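Local coordinates for protein GlcNAc Inducible Gene 2, GIG2 (PDB 6AKZ) that binds an iron(III) ion in a cupin-type fold and is probably an oxygenase of the DUF1479 family, of unknown substrate, at residues 125-136 / 175-185; 390-398 / 413-422. All coordinates share one frame; numbering follows the deposited sequence.

Interaction 1 of 2, residues 125-136 / 175-185; sequences TSWYNVFWSKPQ and GDRIRIREPGK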
loop_
_atom_site.group_PDB
_atom_site.type_symbol
_atom_site.label_atom_id
_atom_site.label_comp_id
_atom_site.label_asym_id
_atom_site.label_seq_id
_atom_site.Cartn_x
_atom_site.Cartn_y
_atom_site.Cartn_z
ATOM N N THR A 125 -12.123 -1.681 -18.952
ATOM C CA THR A 125 -11.148 -1.121 -18.042
ATOM C C THR A 125 -10.035 -2.098 -17.601
ATOM O O THR A 125 -9.073 -1.649 -16.986
ATOM C CB THR A 125 -11.834 -0.661 -16.782
ATOM O OG1 THR A 125 -12.444 -1.811 -16.171
ATOM C CG2 THR A 125 -12.894 0.328 -17.132
ATOM N N SER A 126 -10.188 -3.387 -17.885
ATOM C CA SER A 126 -9.187 -4.378 -17.497
ATOM C C SER A 126 -9.283 -4.767 -16.020
ATOM O O SER A 126 -8.400 -5.443 -15.492
ATOM C CB SER A 126 -7.780 -3.864 -17.812
ATOM O OG SER A 126 -7.630 -3.605 -19.197
ATOM N N TRP A 127 -10.354 -4.340 -15.359
ATOM C CA TRP A 127 -10.565 -4.644 -13.944
ATOM C C TRP A 127 -11.820 -5.491 -13.758
ATOM O O TRP A 127 -12.871 -5.179 -14.318
ATOM C CB TRP A 127 -10.671 -3.355 -13.127
ATOM C CG TRP A 127 -9.447 -2.494 -13.202
ATOM C CD1 TRP A 127 -9.197 -1.502 -14.105
ATOM C CD2 TRP A 127 -8.305 -2.550 -12.340
ATOM N NE1 TRP A 127 -7.970 -0.936 -13.858
ATOM C CE2 TRP A 127 -7.402 -1.562 -12.779
ATOM C CE3 TRP A 127 -7.957 -3.339 -11.239
ATOM C CZ2 TRP A 127 -6.175 -1.340 -12.158
ATOM C CZ3 TRP A 127 -6.739 -3.118 -10.623
ATOM C CH2 TRP A 127 -5.862 -2.127 -11.083
ATOM N N TYR A 128 -11.713 -6.565 -12.979
ATOM C CA TYR A 128 -12.878 -7.455 -12.760
ATOM C C TYR A 128 -13.211 -7.500 -11.256
ATOM O O TYR A 128 -12.352 -7.852 -10.440
ATOM C CB TYR A 128 -12.515 -8.832 -13.265
ATOM C CG TYR A 128 -12.378 -8.800 -14.757
ATOM C CD1 TYR A 128 -11.161 -8.467 -15.367
ATOM C CD2 TYR A 128 -13.477 -9.045 -15.564
ATOM C CE1 TYR A 128 -11.082 -8.354 -16.755
ATOM C CE2 TYR A 128 -13.397 -8.968 -16.956
ATOM C CZ TYR A 128 -12.189 -8.638 -17.550
ATOM O OH TYR A 128 -12.097 -8.557 -18.912
ATOM N N ASN A 129 -14.446 -7.142 -10.895
ATOM C CA ASN A 129 -14.845 -6.958 -9.501
ATOM C C ASN A 129 -15.295 -8.296 -8.935
ATOM O O ASN A 129 -16.479 -8.481 -8.617
ATOM C CB ASN A 129 -15.938 -5.883 -9.388
ATOM C CG ASN A 129 -15.394 -4.483 -9.649
ATOM O OD1 ASN A 129 -14.322 -4.327 -10.189
ATOM N ND2 ASN A 129 -16.098 -3.484 -9.211
ATOM N N VAL A 130 -14.366 -9.242 -8.920
ATOM C CA VAL A 130 -14.525 -10.513 -8.311
ATOM C C VAL A 130 -13.593 -10.464 -7.078
ATOM O O VAL A 130 -12.381 -10.141 -7.164
ATOM C CB VAL A 130 -14.252 -11.683 -9.268
ATOM C CG1 VAL A 130 -12.820 -11.713 -9.834
ATOM C CG2 VAL A 130 -14.490 -12.993 -8.562
ATOM N N PHE A 131 -14.151 -10.801 -5.929
ATOM C CA PHE A 131 -13.413 -10.735 -4.657
ATOM C C PHE A 131 -13.187 -12.058 -3.933
ATOM O O PHE A 131 -12.084 -12.245 -3.348
ATOM C CB PHE A 131 -14.136 -9.740 -3.765
ATOM C CG PHE A 131 -14.217 -8.366 -4.365
ATOM C CD1 PHE A 131 -13.142 -7.502 -4.326
ATOM C CD2 PHE A 131 -15.365 -7.967 -5.091
ATOM C CE1 PHE A 131 -13.231 -6.226 -4.848
ATOM C CE2 PHE A 131 -15.458 -6.696 -5.659
ATOM C CZ PHE A 131 -14.375 -5.815 -5.539
ATOM N N TRP A 132 -14.192 -12.975 -3.931
ATOM C CA TRP A 132 -14.206 -14.157 -3.077
ATOM C C TRP A 132 -14.170 -15.514 -3.821
ATOM O O TRP A 132 -14.515 -16.571 -3.255
ATOM C CB TRP A 132 -15.397 -14.089 -2.049
ATOM C CG TRP A 132 -15.579 -12.769 -1.306
ATOM C CD1 TRP A 132 -16.653 -11.923 -1.353
ATOM C CD2 TRP A 132 -14.595 -12.094 -0.502
ATOM N NE1 TRP A 132 -16.426 -10.772 -0.605
ATOM C CE2 TRP A 132 -15.162 -10.853 -0.078
ATOM C CE3 TRP A 132 -13.314 -12.432 -0.069
ATOM C CZ2 TRP A 132 -14.493 -9.972 0.744
ATOM C CZ3 TRP A 132 -12.623 -11.494 0.755
ATOM C CH2 TRP A 132 -13.225 -10.314 1.158
ATOM N N SER A 133 -13.775 -15.488 -5.094
ATOM C CA SER A 133 -13.768 -16.719 -5.887
ATOM C C SER A 133 -12.846 -17.757 -5.302
ATOM O O SER A 133 -11.897 -17.432 -4.546
ATOM C CB SER A 133 -13.326 -16.378 -7.346
ATOM O OG SER A 133 -11.955 -16.026 -7.421
ATOM N N LYS A 134 -13.060 -19.031 -5.659
ATOM C CA LYS A 134 -12.197 -20.068 -5.193
ATOM C C LYS A 134 -10.691 -19.829 -5.503
ATOM O O LYS A 134 -9.825 -20.082 -4.646
ATOM C CB LYS A 134 -12.637 -21.427 -5.761
ATOM C CG LYS A 134 -11.773 -22.612 -5.280
ATOM C CD LYS A 134 -11.997 -23.801 -6.209
ATOM C CE LYS A 134 -11.966 -25.135 -5.479
ATOM N NZ LYS A 134 -10.783 -25.988 -5.822
ATOM N N PRO A 135 -10.373 -19.392 -6.760
ATOM C CA PRO A 135 -8.937 -19.201 -6.975
ATOM C C PRO A 135 -8.330 -18.114 -6.066
ATOM O O PRO A 135 -7.153 -18.252 -5.659
ATOM C CB PRO A 135 -8.813 -18.832 -8.459
ATOM C CG PRO A 135 -10.211 -19.007 -9.054
ATOM C CD PRO A 135 -11.171 -19.287 -7.998
ATOM N N GLN A 136 -9.077 -17.048 -5.820
ATOM C CA GLN A 136 -8.682 -16.035 -4.870
ATOM C C GLN A 136 -8.447 -16.538 -3.444
ATOM O O GLN A 136 -7.371 -16.298 -2.823
ATOM C CB GLN A 136 -9.600 -14.841 -4.901
ATOM C CG GLN A 136 -9.432 -14.002 -6.147
ATOM C CD GLN A 136 -10.607 -13.108 -6.321
ATOM O OE1 GLN A 136 -11.771 -13.573 -6.471
ATOM N NE2 GLN A 136 -10.325 -11.783 -6.352
ATOM N N GLY A 175 -10.332 -7.691 0.889
ATOM C CA GLY A 175 -10.794 -8.192 -0.424
ATOM C C GLY A 175 -10.430 -7.241 -1.522
ATOM O O GLY A 175 -10.700 -6.037 -1.444
ATOM N N ASP A 176 -9.796 -7.755 -2.561
ATOM C CA ASP A 176 -9.460 -6.954 -3.710
ATOM C C ASP A 176 -9.702 -7.748 -4.969
ATOM O O ASP A 176 -9.978 -8.969 -4.934
ATOM C CB ASP A 176 -8.014 -6.445 -3.616
ATOM C CG ASP A 176 -7.808 -5.047 -4.214
ATOM O OD1 ASP A 176 -8.596 -4.595 -5.014
ATOM O OD2 ASP A 176 -6.797 -4.389 -3.902
ATOM N N ARG A 177 -9.541 -7.047 -6.081
ATOM C CA ARG A 177 -10.016 -7.586 -7.331
ATOM C C ARG A 177 -8.894 -8.076 -8.169
ATOM O O ARG A 177 -7.813 -8.327 -7.680
ATOM C CB ARG A 177 -10.867 -6.575 -7.996
ATOM C CG ARG A 177 -10.222 -5.318 -8.252
ATOM C CD ARG A 177 -11.293 -4.336 -8.623
ATOM N NE ARG A 177 -10.670 -3.041 -8.890
ATOM C CZ ARG A 177 -11.270 -2.066 -9.598
ATOM N NH1 ARG A 177 -12.506 -2.221 -10.108
ATOM N NH2 ARG A 177 -10.627 -0.944 -9.814
ATOM N N ILE A 178 -9.210 -8.451 -9.408
ATOM C CA ILE A 178 -8.240 -8.922 -10.345
ATOM C C ILE A 178 -8.155 -7.948 -11.552
ATOM O O ILE A 178 -9.053 -7.176 -11.828
ATOM C CB ILE A 178 -8.521 -10.372 -10.738
ATOM C CG1 ILE A 178 -9.760 -10.506 -11.578
ATOM C CG2 ILE A 178 -8.649 -11.273 -9.469
ATOM C CD1 ILE A 178 -9.931 -11.898 -12.193
ATOM N N ARG A 179 -7.005 -7.983 -12.220
ATOM C CA ARG A 179 -6.798 -7.279 -13.465
ATOM C C ARG A 179 -6.424 -8.283 -14.546
ATOM O O ARG A 179 -5.620 -9.211 -14.335
ATOM C CB ARG A 179 -5.725 -6.221 -13.307
ATOM C CG ARG A 179 -5.222 -5.757 -14.675
ATOM C CD ARG A 179 -4.257 -4.627 -14.544
ATOM N NE ARG A 179 -3.010 -4.850 -13.762
ATOM C CZ ARG A 179 -1.912 -5.502 -14.140
ATOM N NH1 ARG A 179 -1.898 -6.254 -15.234
ATOM N NH2 ARG A 179 -0.789 -5.396 -13.393
ATOM N N ILE A 180 -7.099 -8.194 -15.697
ATOM C CA ILE A 180 -6.695 -8.981 -16.847
ATOM C C ILE A 180 -6.642 -7.977 -17.992
ATOM O O ILE A 180 -7.703 -7.583 -18.497
ATOM C CB ILE A 180 -7.706 -10.100 -17.192
ATOM C CG1 ILE A 180 -7.869 -11.045 -16.003
ATOM C CG2 ILE A 180 -7.223 -10.932 -18.372
ATOM C CD1 ILE A 180 -8.966 -12.076 -16.172
ATOM N N ARG A 181 -5.432 -7.479 -18.302
ATOM C CA ARG A 181 -5.215 -6.385 -19.232
ATOM C C ARG A 181 -4.787 -6.954 -20.588
ATOM O O ARG A 181 -3.771 -7.604 -20.716
ATOM C CB ARG A 181 -4.186 -5.428 -18.750
ATOM C CG ARG A 181 -3.976 -4.191 -19.655
ATOM C CD ARG A 181 -3.138 -3.196 -18.928
ATOM N NE ARG A 181 -2.775 -2.084 -19.792
ATOM C CZ ARG A 181 -1.917 -1.131 -19.470
ATOM N NH1 ARG A 181 -1.278 -1.130 -18.305
ATOM N NH2 ARG A 181 -1.697 -0.147 -20.322
ATOM N N GLU A 182 -5.666 -6.791 -21.586
ATOM C CA GLU A 182 -5.330 -7.203 -22.961
ATOM C C GLU A 182 -4.313 -6.231 -23.598
ATOM O O GLU A 182 -4.339 -5.025 -23.327
ATOM C CB GLU A 182 -6.598 -7.312 -23.837
ATOM C CG GLU A 182 -7.499 -8.470 -23.419
ATOM C CD GLU A 182 -6.870 -9.835 -23.568
ATOM O OE1 GLU A 182 -6.168 -10.085 -24.568
ATOM O OE2 GLU A 182 -7.028 -10.690 -22.670
ATOM N N PRO A 183 -3.514 -6.743 -24.559
ATOM C CA PRO A 183 -2.666 -5.814 -25.315
ATOM C C PRO A 183 -3.466 -4.771 -26.001
ATOM O O PRO A 183 -4.600 -5.048 -26.469
ATOM C CB PRO A 183 -1.986 -6.710 -26.334
ATOM C CG PRO A 183 -1.921 -8.065 -25.680
ATOM C CD PRO A 183 -3.191 -8.138 -24.845
ATOM N N GLY A 184 -2.988 -3.562 -25.954
ATOM C CA GLY A 184 -3.649 -2.471 -26.628
ATOM C C GLY A 184 -4.455 -1.664 -25.666
ATOM O O GLY A 184 -4.855 -0.554 -25.979
ATOM N N LYS A 185 -4.750 -2.220 -24.500
ATOM C CA LYS A 185 -5.475 -1.446 -23.501
ATOM C C LYS A 185 -4.468 -0.452 -22.951
ATOM O O LYS A 185 -3.391 -0.862 -22.448
ATOM C CB LYS A 185 -6.048 -2.337 -22.392
ATOM C CG LYS A 185 -6.762 -1.561 -21.288
ATOM C CD LYS A 185 -7.911 -0.700 -21.790
ATOM C CE LYS A 185 -8.581 0.053 -20.652
ATOM N NZ LYS A 185 -7.765 1.123 -20.034
HETATM O O HOH W 1 -9.788 -8.238 -20.053
HETATM O O HOH W 2 -7.762 -10.614 -5.437
#

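Interaction 2 of 2, residues 390-398 / 413-422; sequences DAFLKNISP and EFQGANIDDL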
loop_
_atom_site.group_PDB
_atom_site.type_symbol
_atom_site.label_atom_id
_atom_site.label_comp_id
_atom_site.label_asym_id
_atom_site.label_seq_id
_atom_site.Cartn_x
_atom_site.Cartn_y
_atom_site.Cartn_z
ATOM N N ASP A 390 -18.380 -10.241 6.938
ATOM C CA ASP A 390 -19.732 -9.968 6.472
ATOM C C ASP A 390 -19.884 -10.156 4.972
ATOM O O ASP A 390 -20.868 -10.738 4.513
ATOM C CB ASP A 390 -20.154 -8.550 6.866
ATOM C CG ASP A 390 -21.615 -8.274 6.570
ATOM O OD1 ASP A 390 -22.482 -8.919 7.197
ATOM O OD2 ASP A 390 -21.897 -7.414 5.710
ATOM N N ALA A 391 -18.918 -9.667 4.203
ATOM C CA ALA A 391 -19.011 -9.808 2.732
ATOM C C ALA A 391 -18.873 -11.229 2.242
ATOM O O ALA A 391 -19.575 -11.638 1.294
ATOM C CB ALA A 391 -17.987 -8.927 2.060
ATOM N N PHE A 392 -17.956 -11.971 2.832
ATOM C CA PHE A 392 -17.738 -13.343 2.438
ATOM C C PHE A 392 -18.949 -14.223 2.810
ATOM O O PHE A 392 -19.315 -15.162 2.060
ATOM C CB PHE A 392 -16.536 -13.885 3.138
ATOM C CG PHE A 392 -16.085 -15.236 2.660
ATOM C CD1 PHE A 392 -15.274 -15.336 1.555
ATOM C CD2 PHE A 392 -16.506 -16.415 3.294
ATOM C CE1 PHE A 392 -14.821 -16.554 1.103
ATOM C CE2 PHE A 392 -16.073 -17.651 2.850
ATOM C CZ PHE A 392 -15.221 -17.733 1.775
ATOM N N LEU A 393 -19.465 -13.993 4.021
ATOM C CA LEU A 393 -20.589 -14.808 4.527
ATOM C C LEU A 393 -21.835 -14.513 3.647
ATOM O O LEU A 393 -22.630 -15.416 3.388
ATOM C CB LEU A 393 -20.864 -14.531 6.006
ATOM C CG LEU A 393 -19.954 -15.224 7.019
ATOM C CD1 LEU A 393 -20.255 -14.718 8.438
ATOM C CD2 LEU A 393 -20.038 -16.749 6.905
ATOM N N LYS A 394 -22.004 -13.289 3.230
ATOM C CA LYS A 394 -23.129 -12.875 2.366
ATOM C C LYS A 394 -22.861 -13.004 0.856
ATOM O O LYS A 394 -23.784 -12.776 0.051
ATOM C CB LYS A 394 -23.475 -11.426 2.635
ATOM C CG LYS A 394 -24.077 -11.222 4.012
ATOM C CD LYS A 394 -24.314 -9.758 4.329
ATOM C CE LYS A 394 -25.713 -9.358 3.906
ATOM N NZ LYS A 394 -25.891 -7.890 3.725
ATOM N N ASN A 395 -21.628 -13.363 0.466
ATOM C CA ASN A 395 -21.258 -13.473 -0.949
ATOM C C ASN A 395 -21.505 -12.224 -1.774
ATOM O O ASN A 395 -22.025 -12.280 -2.891
ATOM C CB ASN A 395 -22.012 -14.638 -1.544
ATOM C CG ASN A 395 -21.240 -15.373 -2.582
ATOM O OD1 ASN A 395 -20.075 -15.092 -2.903
ATOM N ND2 ASN A 395 -21.882 -16.376 -3.105
ATOM N N ILE A 396 -21.083 -11.093 -1.241
ATOM C CA ILE A 396 -21.203 -9.742 -1.851
ATOM C C ILE A 396 -19.801 -9.055 -1.865
ATOM O O ILE A 396 -18.846 -9.587 -1.316
ATOM C CB ILE A 396 -22.218 -8.866 -1.126
ATOM C CG1 ILE A 396 -21.863 -8.722 0.352
ATOM C CG2 ILE A 396 -23.646 -9.470 -1.291
ATOM C CD1 ILE A 396 -22.740 -7.715 1.086
ATOM N N SER A 397 -19.759 -7.852 -2.386
ATOM C CA SER A 397 -18.523 -7.086 -2.555
ATOM C C SER A 397 -18.149 -6.568 -1.193
ATOM O O SER A 397 -19.030 -6.314 -0.403
ATOM C CB SER A 397 -18.763 -5.886 -3.489
ATOM O OG SER A 397 -18.749 -6.332 -4.815
ATOM N N PRO A 398 -16.819 -6.363 -0.926
ATOM C CA PRO A 398 -16.448 -5.639 0.277
ATOM C C PRO A 398 -16.869 -4.204 0.110
ATOM O O PRO A 398 -17.170 -3.727 -1.013
ATOM C CB PRO A 398 -14.917 -5.775 0.336
ATOM C CG PRO A 398 -14.464 -6.218 -0.994
ATOM C CD PRO A 398 -15.636 -6.929 -1.641
ATOM N N GLU A 413 -25.384 -9.317 -7.491
ATOM C CA GLU A 413 -23.978 -9.804 -7.529
ATOM C C GLU A 413 -23.808 -11.112 -6.768
ATOM O O GLU A 413 -24.594 -11.442 -5.895
ATOM C CB GLU A 413 -23.003 -8.717 -7.112
ATOM C CG GLU A 413 -23.239 -8.124 -5.727
ATOM C CD GLU A 413 -21.976 -7.600 -5.042
ATOM O OE1 GLU A 413 -20.883 -7.605 -5.657
ATOM O OE2 GLU A 413 -22.091 -7.137 -3.867
ATOM N N PHE A 414 -22.831 -11.900 -7.199
ATOM C CA PHE A 414 -22.490 -13.163 -6.634
ATOM C C PHE A 414 -20.938 -13.273 -6.639
ATOM O O PHE A 414 -20.344 -13.132 -7.680
ATOM C CB PHE A 414 -23.060 -14.266 -7.504
ATOM C CG PHE A 414 -22.668 -15.611 -7.073
ATOM C CD1 PHE A 414 -23.303 -16.223 -6.008
ATOM C CD2 PHE A 414 -21.638 -16.286 -7.704
ATOM C CE1 PHE A 414 -22.907 -17.485 -5.599
ATOM C CE2 PHE A 414 -21.225 -17.549 -7.275
ATOM C CZ PHE A 414 -21.849 -18.134 -6.219
ATOM N N GLN A 415 -20.286 -13.591 -5.538
ATOM C CA GLN A 415 -18.815 -13.483 -5.482
ATOM C C GLN A 415 -18.033 -14.747 -5.402
ATOM O O GLN A 415 -16.785 -14.677 -5.176
ATOM C CB GLN A 415 -18.453 -12.522 -4.338
ATOM C CG GLN A 415 -18.832 -11.055 -4.636
ATOM C CD GLN A 415 -17.954 -10.435 -5.697
ATOM O OE1 GLN A 415 -16.887 -10.953 -5.983
ATOM N NE2 GLN A 415 -18.382 -9.304 -6.244
ATOM N N GLY A 416 -18.680 -15.916 -5.486
ATOM C CA GLY A 416 -17.984 -17.169 -5.475
ATOM C C GLY A 416 -17.508 -17.686 -4.147
ATOM O O GLY A 416 -16.698 -18.606 -4.097
ATOM N N ALA A 417 -17.986 -17.096 -3.048
ATOM C CA ALA A 417 -17.537 -17.435 -1.690
ATOM C C ALA A 417 -17.944 -18.803 -1.347
ATOM O O ALA A 417 -19.088 -19.160 -1.562
ATOM C CB ALA A 417 -18.183 -16.505 -0.697
ATOM N N ASN A 418 -17.012 -19.597 -0.909
ATOM C CA ASN A 418 -17.324 -20.908 -0.372
ATOM C C ASN A 418 -16.471 -21.185 0.795
ATOM O O ASN A 418 -15.254 -21.292 0.662
ATOM C CB ASN A 418 -17.113 -22.015 -1.413
ATOM C CG ASN A 418 -18.367 -22.359 -2.129
ATOM O OD1 ASN A 418 -18.485 -22.156 -3.324
ATOM N ND2 ASN A 418 -19.340 -22.884 -1.387
ATOM N N ILE A 419 -17.107 -21.326 1.957
ATOM C CA ILE A 419 -16.410 -21.717 3.156
ATOM C C ILE A 419 -15.463 -22.899 2.906
ATOM O O ILE A 419 -14.385 -22.960 3.487
ATOM C CB ILE A 419 -17.420 -22.113 4.289
ATOM C CG1 ILE A 419 -18.031 -20.874 4.908
ATOM C CG2 ILE A 419 -16.739 -22.906 5.382
ATOM C CD1 ILE A 419 -17.119 -20.202 5.925
ATOM N N ASP A 420 -15.865 -23.875 2.096
ATOM C CA ASP A 420 -15.004 -25.028 1.908
ATOM C C ASP A 420 -13.674 -24.689 1.187
ATOM O O ASP A 420 -12.751 -25.469 1.342
ATOM C CB ASP A 420 -15.665 -26.158 1.099
ATOM C CG ASP A 420 -16.703 -26.978 1.917
ATOM O OD1 ASP A 420 -16.859 -26.802 3.150
ATOM O OD2 ASP A 420 -17.361 -27.828 1.261
ATOM N N ASP A 421 -13.599 -23.572 0.463
ATOM C CA ASP A 421 -12.335 -23.122 -0.186
ATOM C C ASP A 421 -11.259 -22.784 0.855
ATOM O O ASP A 421 -10.068 -22.672 0.543
ATOM C CB ASP A 421 -12.590 -21.888 -1.042
ATOM C CG ASP A 421 -13.583 -22.140 -2.176
ATOM O OD1 ASP A 421 -13.747 -23.337 -2.502
ATOM O OD2 ASP A 421 -14.121 -21.170 -2.773
ATOM N N LEU A 422 -11.671 -22.591 2.108
ATOM C CA LEU A 422 -10.748 -22.351 3.169
ATOM C C LEU A 422 -10.199 -23.632 3.707
ATOM O O LEU A 422 -9.325 -23.582 4.483
ATOM C CB LEU A 422 -11.408 -21.506 4.271
ATOM C CG LEU A 422 -11.948 -20.142 3.856
ATOM C CD1 LEU A 422 -12.993 -19.568 4.790
ATOM C CD2 LEU A 422 -10.752 -19.205 3.757
#

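Interaction 1 of 2, residues 125-136 / 175-185
R177 sets CG between its own backbone N and carbonyl carbon (chi1 58°) and then runs extended to NE, which lays its guanidinium across W127, while W127 holds CG beside its backbone N (chi1 -60°) and turns the indole to meet it. R177 leads into strand 178-181, which pairs antiparallel with strand 127-128 at the edge of the large sheet of this cupin-clan fold; strand 127-128 is outermost, and strand 178-181 lies next to strand 367-371. W127 and R179 form a non-hydrogen-bonded pair. Y128 and I178 form the hydrogen-bonded one: Y128 N reaches I178 O at 3.0 Å in a nearly straight bond, and the return bond is weak. I180 N donates to S126 O at 3.1 Å.

R177 lays NH2 over one face of the indole, its guanidinium plane 21° from the ring. R179 sets only CB over the opposite face, and its guanidinium is bonded to S367 and Y371. Y128 and I178 point to the other side of the sheet, where Y128 CB meets I178 CG1 at 3.6 Å and V130 CG1 joins them. The hydroxyl of Y128 bonds to N123 N, and a water links it to I180 O. N129 helps to set the rotation of the R177 guanidinium: OD1 takes a hydrogen bond from NH1 at 2.8 Å, lying almost exactly in the guanidinium plane.

Interaction 2 of 2, residues 390-398 / 413-422
N395 puts its carboxamide oxygen against the backbone of 415-417, and OD1 serves as the acceptor there. A417 N donates to it at 2.9 Å in a fairly straight bond that arrives from above the carbonyl plane, and Q415 N adds a weak bond of 3.0 Å. Q415 N also makes a weak bond to N395 O. N395 is the C-prime residue of a Schellman motif, which places it where the chain leaves helix 382-394; I396 N returns to A391 O, with a weaker bond from N395 N to F392 O.

The second polar group is the carboxylate of E413. S397 binds both of its oxygens: the backbone N donates to OE2 at 2.9 Å from above the carboxylate plane, and the hydroxyl donates to OE1 at 2.6 Å on the syn lone pair. Q415 NE2 is a further donor to OE1, at 3.1 Å; it also donates to N129 O, while Q415 OE1 accepts from F131 N. R402 makes a salt bridge to OE2. E413 reaches them with CG between its backbone N and carbonyl carbon (chi1 57°) and the rest of the chain extended.

Apolar packing closes the other end. The methyl of A417 sits over the centre of the F392 ring, a CH-pi contact with CB 3.8 Å from the centroid, and I419 CD1 and L422 CD1 both approach CE2 of that ring.

With the S397 hydroxyl and the Q415 amide on OE1, and the S397 N-H and R402 on OE2, the E413 carboxylate is probably kept ionised and held in a fixed orientation.

Overall arrangement
Interaction 1 closes along the chain before interaction 2 opens, yet the two touch directly, their centres 16 Å apart. Q415 makes the join: its OE1 accepts from F131 N at 2.7 Å and its NE2 donates to N129 O, so the amide that supports E413 also bonds to the backbone just beyond strand 127-128. Alongside, W132 NE1 donates to I396 O at 2.8 Å, and K134 packs on D421. The segments flanking helices 399-402 and 407-412 are thereby bound to the edge of the main sheet. Interaction 1 is the one close to the metal, with the W127 side chain about 8 Å from the iron(III) held by H192, D194 and H355; interaction 2 lies away from it.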